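Local coordinates for transcriptional regulatory protein RcsB (Escherichia coli, PDB 5I4C) that acts as the response regulator of the Rcs signalling system, binding regulatory DNA to control genes for capsule synthesis, biofilm formation and cell division, at residues E24-V29 with D115-L120; A40-L45 with K72-H77; L57-D62 with I68-Y73. All blocks are in the same frame, centred on the assembly; numbering follows the deposited sequence.

Contact 1: residues E24-V29 with D115-L120; sequences EQIEWV and DLPKAL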
# COMPACT_ATOMS: atom_id res chain seq x y z
N GLU A 24 13.70 6.20 2.57
CA GLU A 24 15.04 6.05 1.95
C GLU A 24 15.47 7.31 1.24
O GLU A 24 16.64 7.45 0.99
CB GLU A 24 15.13 4.83 0.99
CG GLU A 24 15.34 3.54 1.80
CD GLU A 24 15.16 2.22 1.03
OE1 GLU A 24 14.94 2.25 -0.20
OE2 GLU A 24 15.26 1.12 1.70
N GLN A 25 14.55 8.19 0.88
CA GLN A 25 14.93 9.51 0.37
C GLN A 25 15.38 10.53 1.45
O GLN A 25 15.94 11.54 1.12
CB GLN A 25 13.78 10.06 -0.48
CG GLN A 25 13.40 9.19 -1.67
CD GLN A 25 14.57 9.02 -2.65
OE1 GLN A 25 14.92 9.92 -3.44
NE2 GLN A 25 15.22 7.86 -2.58
N ILE A 26 15.23 10.23 2.74
CA ILE A 26 15.53 11.15 3.82
C ILE A 26 16.75 10.70 4.56
O ILE A 26 16.73 9.69 5.26
CB ILE A 26 14.37 11.20 4.78
CG1 ILE A 26 13.14 11.62 3.97
CG2 ILE A 26 14.68 12.14 5.95
CD1 ILE A 26 11.91 11.46 4.79
N GLU A 27 17.82 11.44 4.33
CA GLU A 27 19.16 11.13 4.81
C GLU A 27 19.13 10.89 6.32
O GLU A 27 19.74 9.96 6.77
CB GLU A 27 20.21 12.26 4.44
CG GLU A 27 19.64 13.71 4.53
CD GLU A 27 20.61 14.83 4.98
OE1 GLU A 27 20.13 15.72 5.76
OE2 GLU A 27 21.80 14.88 4.54
N TRP A 28 18.38 11.66 7.08
CA TRP A 28 18.53 11.62 8.52
C TRP A 28 17.58 10.62 9.20
O TRP A 28 17.60 10.50 10.40
CB TRP A 28 18.39 13.02 9.14
CG TRP A 28 17.25 13.77 8.61
CD1 TRP A 28 17.25 14.54 7.50
CD2 TRP A 28 15.95 13.82 9.15
NE1 TRP A 28 16.00 15.05 7.29
CE2 TRP A 28 15.18 14.63 8.30
CE3 TRP A 28 15.36 13.28 10.28
CZ2 TRP A 28 13.85 14.92 8.53
CZ3 TRP A 28 14.02 13.55 10.51
CH2 TRP A 28 13.27 14.36 9.64
N VAL A 29 16.78 9.92 8.42
CA VAL A 29 15.84 8.90 8.92
C VAL A 29 16.36 7.54 8.55
O VAL A 29 16.63 7.31 7.39
CB VAL A 29 14.41 9.10 8.34
CG1 VAL A 29 13.51 7.94 8.70
CG2 VAL A 29 13.79 10.37 8.89
N ASP A 115 3.36 12.48 3.53
CA ASP A 115 3.08 13.15 4.80
C ASP A 115 4.03 12.76 5.87
O ASP A 115 4.26 13.58 6.76
CB ASP A 115 1.65 12.88 5.28
CG ASP A 115 0.59 13.44 4.33
OD1 ASP A 115 0.94 14.35 3.53
OD2 ASP A 115 -0.58 12.96 4.36
N LEU A 116 4.58 11.53 5.86
CA LEU A 116 5.49 11.12 6.95
C LEU A 116 6.73 11.94 7.10
O LEU A 116 7.16 12.17 8.23
CB LEU A 116 6.01 9.69 6.86
CG LEU A 116 5.16 8.62 7.49
CD1 LEU A 116 5.86 7.31 7.17
CD2 LEU A 116 5.00 8.80 9.00
N PRO A 117 7.36 12.30 5.98
CA PRO A 117 8.53 13.12 6.12
C PRO A 117 8.20 14.44 6.84
O PRO A 117 8.99 14.91 7.68
CB PRO A 117 9.00 13.31 4.66
CG PRO A 117 8.54 12.00 4.01
CD PRO A 117 7.20 11.80 4.60
N LYS A 118 7.01 14.96 6.61
CA LYS A 118 6.62 16.19 7.22
C LYS A 118 6.32 15.92 8.70
O LYS A 118 6.68 16.74 9.55
CB LYS A 118 5.36 16.80 6.55
CG LYS A 118 5.41 17.07 5.04
CD LYS A 118 3.99 17.45 4.64
CE LYS A 118 3.83 17.88 3.20
NZ LYS A 118 2.84 19.00 3.11
N ALA A 119 5.66 14.80 9.00
CA ALA A 119 5.39 14.47 10.41
C ALA A 119 6.69 14.27 11.22
O ALA A 119 6.83 14.72 12.38
CB ALA A 119 4.48 13.25 10.48
N LEU A 120 7.64 13.58 10.60
CA LEU A 120 8.91 13.33 11.25
C LEU A 120 9.74 14.63 11.45
O LEU A 120 10.39 14.77 12.46
CB LEU A 120 9.74 12.31 10.45
CG LEU A 120 9.15 10.90 10.44
CD1 LEU A 120 10.09 10.02 9.63
CD2 LEU A 120 9.01 10.34 11.83
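I26, W28 and V29 of E24-V29 reach P117 and L120 of helix 112-124, and the contact is made by apolar side chains, with one indole corner set against a backbone carbonyl. The aliphatic meetings come first. CD1 of I26 points end-on at the CB-CG side of the P117 ring, 3.5 Å from P117 CB and scarcely farther from CG, a little tighter than usual van der Waals contact. The I26 chain is extended about CB-CG1 (chi2 170°), which pushes CD1 outward to the proline, and the two side chains cross at about a right angle. V29 offers both branches to L120: its CG2 lies 3.8 Å from L120 CD1 and its CG1 4.1 Å from the same methyl, which is received by the fork.

The aromatic contribution is an edge. W28 holds CG between its backbone N and carbonyl carbon (chi1 46°), and this brings the far corner of the indole to the helix, with W28 CH2 4.0 Å from the carbonyl carbon of L120, in the plane of the ring. I26 CG2 and V29 CG2 cover one and the same face of that indole near its rim.

Backbone bonds set up the loop side. A type I turn runs from I26 to V29, with V29 N 3.2 Å from I26 O, and W28 is hydrogen-bonded to M4 through the backbone. L120 also touches L23 and I84. The arrangement belongs to the CheY-like receiver fold: the loop leading from helix 13-23 into edge strand 29-35 packs against helix 112-124, which shares one side of the parallel sheet with helix 13-23.

Contact 2: residues A40-L45 with K72-H77; sequences ALINNL and KYIKRH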
# COMPACT_ATOMS: atom_id res chain seq x y z
N ALA A 40 5.52 -9.51 17.63
CA ALA A 40 6.84 -9.35 17.07
C ALA A 40 7.37 -7.95 17.35
O ALA A 40 8.50 -7.80 17.78
CB ALA A 40 6.79 -9.63 15.54
N LEU A 41 6.57 -6.93 17.16
CA LEU A 41 6.94 -5.59 17.53
C LEU A 41 7.44 -5.41 18.98
O LEU A 41 8.55 -4.89 19.23
CB LEU A 41 5.71 -4.68 17.37
CG LEU A 41 5.90 -3.21 17.81
CD1 LEU A 41 7.04 -2.53 17.08
CD2 LEU A 41 4.66 -2.41 17.49
N ILE A 42 6.59 -5.81 19.90
CA ILE A 42 6.84 -5.63 21.31
C ILE A 42 8.01 -6.48 21.75
O ILE A 42 8.83 -6.03 22.53
CB ILE A 42 5.58 -5.96 22.16
CG1 ILE A 42 4.43 -4.96 21.94
CG2 ILE A 42 5.92 -6.13 23.67
CD1 ILE A 42 4.86 -3.53 22.01
N ASN A 43 8.11 -7.69 21.22
CA ASN A 43 9.23 -8.57 21.53
C ASN A 43 10.56 -8.04 21.12
O ASN A 43 11.52 -8.25 21.83
CB ASN A 43 9.10 -9.95 20.90
CG ASN A 43 8.20 -10.84 21.65
OD1 ASN A 43 7.87 -10.59 22.78
ND2 ASN A 43 7.74 -11.87 20.99
N ASN A 44 10.62 -7.33 20.01
CA ASN A 44 11.90 -6.86 19.49
C ASN A 44 12.18 -5.40 19.76
O ASN A 44 13.30 -5.00 19.70
CB ASN A 44 11.93 -7.13 18.04
CG ASN A 44 12.04 -8.58 17.79
OD1 ASN A 44 13.08 -9.19 18.06
ND2 ASN A 44 10.92 -9.20 17.43
N LEU A 45 11.18 -4.63 20.14
CA LEU A 45 11.37 -3.23 20.53
C LEU A 45 12.59 -2.94 21.43
O LEU A 45 13.36 -2.07 21.11
CB LEU A 45 10.09 -2.61 21.14
CG LEU A 45 9.39 -1.60 20.22
CD1 LEU A 45 7.99 -1.25 20.70
CD2 LEU A 45 10.19 -0.35 20.10
N LYS A 72 -1.66 1.92 24.94
CA LYS A 72 -1.50 1.91 26.41
C LYS A 72 -0.34 1.04 26.85
O LYS A 72 0.44 1.41 27.70
CB LYS A 72 -2.77 1.39 27.06
CG LYS A 72 -3.88 2.40 27.11
CD LYS A 72 -5.15 1.77 27.71
CE LYS A 72 -5.64 2.61 28.85
NZ LYS A 72 -7.04 2.27 29.09
N TYR A 73 -0.25 -0.13 26.28
CA TYR A 73 0.90 -1.00 26.51
C TYR A 73 2.24 -0.28 26.21
O TYR A 73 3.14 -0.24 27.07
CB TYR A 73 0.76 -2.33 25.73
CG TYR A 73 1.83 -3.31 26.12
CD1 TYR A 73 3.12 -3.19 25.59
CD2 TYR A 73 1.62 -4.25 27.15
CE1 TYR A 73 4.16 -3.99 26.02
CE2 TYR A 73 2.66 -5.11 27.55
CZ TYR A 73 3.92 -4.97 26.98
OH TYR A 73 4.98 -5.71 27.32
N ILE A 74 2.36 0.30 25.03
CA ILE A 74 3.62 0.97 24.61
C ILE A 74 3.93 2.20 25.47
O ILE A 74 5.10 2.43 25.86
CB ILE A 74 3.58 1.34 23.12
CG1 ILE A 74 3.48 0.05 22.30
CG2 ILE A 74 4.85 2.07 22.70
CD1 ILE A 74 3.16 0.24 20.89
N LYS A 75 2.91 3.00 25.78
CA LYS A 75 3.15 4.18 26.61
C LYS A 75 3.66 3.83 27.96
O LYS A 75 4.45 4.56 28.51
CB LYS A 75 1.92 5.05 26.84
CG LYS A 75 1.24 5.62 25.62
CD LYS A 75 2.15 6.44 24.73
CE LYS A 75 2.54 7.83 25.28
NZ LYS A 75 3.36 8.57 24.23
N ARG A 76 3.21 2.71 28.48
CA ARG A 76 3.63 2.27 29.81
C ARG A 76 4.99 1.64 29.79
O ARG A 76 5.83 1.91 30.65
CB ARG A 76 2.58 1.30 30.27
CG ARG A 76 2.77 0.83 31.62
CD ARG A 76 1.46 0.24 32.12
NE ARG A 76 1.94 -0.44 33.28
CZ ARG A 76 2.39 -1.69 33.27
NH1 ARG A 76 2.26 -2.47 32.22
NH2 ARG A 76 2.90 -2.19 34.39
N HIS A 77 5.22 0.74 28.84
CA HIS A 77 6.48 -0.02 28.82
C HIS A 77 7.64 0.68 28.09
O HIS A 77 8.79 0.36 28.35
CB HIS A 77 6.25 -1.40 28.18
CG HIS A 77 5.48 -2.33 29.06
ND1 HIS A 77 6.08 -3.05 30.08
CD2 HIS A 77 4.16 -2.61 29.12
CE1 HIS A 77 5.16 -3.78 30.69
NE2 HIS A 77 3.99 -3.55 30.12
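The carbonyl oxygen of A40 is gripped twice by N44, one turn along the helix that sends I42 to Y73 and I74: N44 ND2 stands 2.8 Å from A40 O and N44 N stands 3.1 Å from A40 O, the two arriving from opposite faces of the carbonyl plane. The side-chain bond is bent, with 150° at the hydrogen. In the CheY-like receiver fold, the helices paired here, 38-44 and 67-77, lie next to each other on one side of the central sheet, and apolar side chains meet between them.

I42 is the central residue. Its CG2, anti to the backbone N, approaches the Y73 ring obliquely and comes 3.6 Å from Y73 CE1, while the other branch turns toward I74. Y73 is itself swung anti to its own backbone N (chi1 -171°), which turns the ring toward I42. One face of that ring stacks with H77, whose CD2 sits over the ring centre; Y64 meets the same tyrosine. L41 and I74 carry the packing down to L53 on strand 52-56. On the side of the buried I74, I42 CD1 rests 3.8 Å from I74 CG1.

Contact 3: residues L57-D62 with I68-Y73; sequences LSMPGD and ITLIKY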
# COMPACT_ATOMS: atom_id res chain seq x y z
N LEU A 57 -3.11 0.85 13.68
CA LEU A 57 -3.82 0.41 14.88
C LEU A 57 -4.62 -0.89 14.74
O LEU A 57 -5.26 -1.29 15.70
CB LEU A 57 -4.74 1.51 15.32
CG LEU A 57 -4.08 2.81 15.83
CD1 LEU A 57 -5.17 3.77 16.23
CD2 LEU A 57 -3.14 2.55 16.99
N SER A 58 -4.56 -1.55 13.58
CA SER A 58 -5.34 -2.75 13.31
C SER A 58 -4.59 -4.05 12.97
O SER A 58 -5.16 -4.92 12.30
CB SER A 58 -6.30 -2.44 12.13
OG SER A 58 -7.42 -1.78 12.70
N MET A 59 -3.41 -4.23 13.47
CA MET A 59 -2.60 -5.40 13.11
C MET A 59 -2.92 -6.55 13.98
O MET A 59 -3.34 -6.36 15.11
CB MET A 59 -1.16 -5.10 13.40
CG MET A 59 -0.55 -4.02 12.54
SD MET A 59 1.20 -3.89 12.95
CE MET A 59 1.08 -3.55 14.73
N PRO A 60 -2.62 -7.77 13.52
CA PRO A 60 -2.73 -8.94 14.45
C PRO A 60 -1.83 -8.75 15.68
O PRO A 60 -0.84 -8.01 15.59
CB PRO A 60 -2.25 -10.13 13.61
CG PRO A 60 -2.45 -9.68 12.18
CD PRO A 60 -2.16 -8.18 12.18
N GLY A 61 -2.22 -9.36 16.78
CA GLY A 61 -1.45 -9.34 18.03
C GLY A 61 -2.34 -9.79 19.18
O GLY A 61 -3.01 -8.97 19.76
N ASP A 62 -2.34 -11.10 19.47
CA ASP A 62 -3.14 -11.73 20.53
C ASP A 62 -2.64 -11.30 21.91
O ASP A 62 -3.41 -10.86 22.72
CB ASP A 62 -3.06 -13.28 20.41
CG ASP A 62 -3.66 -13.82 19.12
OD1 ASP A 62 -4.42 -13.09 18.51
OD2 ASP A 62 -3.41 -15.02 18.74
N ILE A 68 -6.18 1.02 20.98
CA ILE A 68 -5.95 1.71 22.24
C ILE A 68 -5.17 0.84 23.22
O ILE A 68 -4.25 1.27 23.89
CB ILE A 68 -7.32 2.12 22.86
CG1 ILE A 68 -8.04 3.15 21.97
CG2 ILE A 68 -7.15 2.67 24.28
CD1 ILE A 68 -7.27 4.45 21.76
N THR A 69 -5.55 -0.40 23.30
CA THR A 69 -4.87 -1.37 24.15
C THR A 69 -3.40 -1.46 23.88
O THR A 69 -2.60 -1.36 24.77
CB THR A 69 -5.54 -2.73 23.91
OG1 THR A 69 -6.89 -2.62 24.32
CG2 THR A 69 -4.87 -3.85 24.68
N LEU A 70 -3.03 -1.48 22.61
CA LEU A 70 -1.63 -1.53 22.23
C LEU A 70 -0.96 -0.21 22.55
O LEU A 70 0.13 -0.21 23.11
CB LEU A 70 -1.52 -1.80 20.74
CG LEU A 70 -0.07 -1.84 20.24
CD1 LEU A 70 0.76 -2.92 20.95
CD2 LEU A 70 -0.07 -1.97 18.75
N ILE A 71 -1.61 0.89 22.27
CA ILE A 71 -1.00 2.17 22.66
C ILE A 71 -0.71 2.30 24.13
O ILE A 71 0.37 2.77 24.52
CB ILE A 71 -1.81 3.39 22.19
CG1 ILE A 71 -1.87 3.49 20.67
CG2 ILE A 71 -1.19 4.70 22.73
CD1 ILE A 71 -0.63 3.02 20.00
N LYS A 72 -1.66 1.92 24.94
CA LYS A 72 -1.50 1.91 26.41
C LYS A 72 -0.34 1.04 26.85
O LYS A 72 0.44 1.41 27.70
CB LYS A 72 -2.77 1.39 27.06
CG LYS A 72 -3.88 2.40 27.11
CD LYS A 72 -5.15 1.77 27.71
CE LYS A 72 -5.64 2.61 28.85
NZ LYS A 72 -7.04 2.27 29.09
N TYR A 73 -0.25 -0.13 26.28
CA TYR A 73 0.90 -1.00 26.51
C TYR A 73 2.24 -0.28 26.21
O TYR A 73 3.14 -0.24 27.07
CB TYR A 73 0.76 -2.33 25.73
CG TYR A 73 1.83 -3.31 26.12
CD1 TYR A 73 3.12 -3.19 25.59
CD2 TYR A 73 1.62 -4.25 27.15
CE1 TYR A 73 4.16 -3.99 26.02
CE2 TYR A 73 2.66 -5.11 27.55
CZ TYR A 73 3.92 -4.97 26.98
OH TYR A 73 4.98 -5.71 27.32
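L57 and I71 meet because both turn their first branch beside the backbone N, L57 with chi1 -66°; the leucine then continues extended to CD1, which frees its other methyl, CD2, to face the helix. I71 is twisted about CB-CG1 to chi2 -34°, an unusual, partly eclipsed value, and lays its terminal methyl against the leucine. L57 CD2 lies 3.9 Å from I71 CD1 and 4.0 Å from I71 CG1, so a single methyl covers the end of the isoleucine chain, the two side chains crossing at about a right angle.

A looser meeting lies alongside. M59 is extended as far as its sulfur and bends at the last bond (chi3 -57°), which carries its methyl to the helix: M59 CE is 4.5 Å from L70 CD2, a distance of light packing.

The loop segment follows directly on D56, the predicted phosphoacceptor aspartate, unmodified here. S58 N donates to D56 OD2, so the same loop supplies one hydrogen bond to that carboxylate. The run of methionine, proline and glycine is familiar from this loop of receiver domains.

The contact thus folds the loop after strand 52-56 back onto helix 67-77, the next helix of the chain. Through the backbone, L57 is hydrogen-bonded to G67 and P60 to S38 at the start of helix 38-44, which L70 also touches, and I68 and I71 reach L101, in the loop between helix 92-99 and strand 105-108.

In the fold
From the N terminus, the chain passes through strand 4-9 and helix 13-23 into E24-V29, the first half of contact 1, whose partner waits on the last helix. That wide loop encloses both other contacts. Contact 2 joins helix 38-44 to helix 67-77 around strand 52-56, and contact 3 is a short return within that span, from the loop after the strand to the same helix; the two share K72 and Y73. Their centres are about 9 Å apart, and I42 packs on L70 between them. The centre of contact 1 is about 23 Å from that of contact 2, across the chain's centre. Contact 1 ties the loop after the first helix to the last helix; contacts 2 and 3 bring helix 38-44 and the loop after strand 52-56 onto helix 67-77.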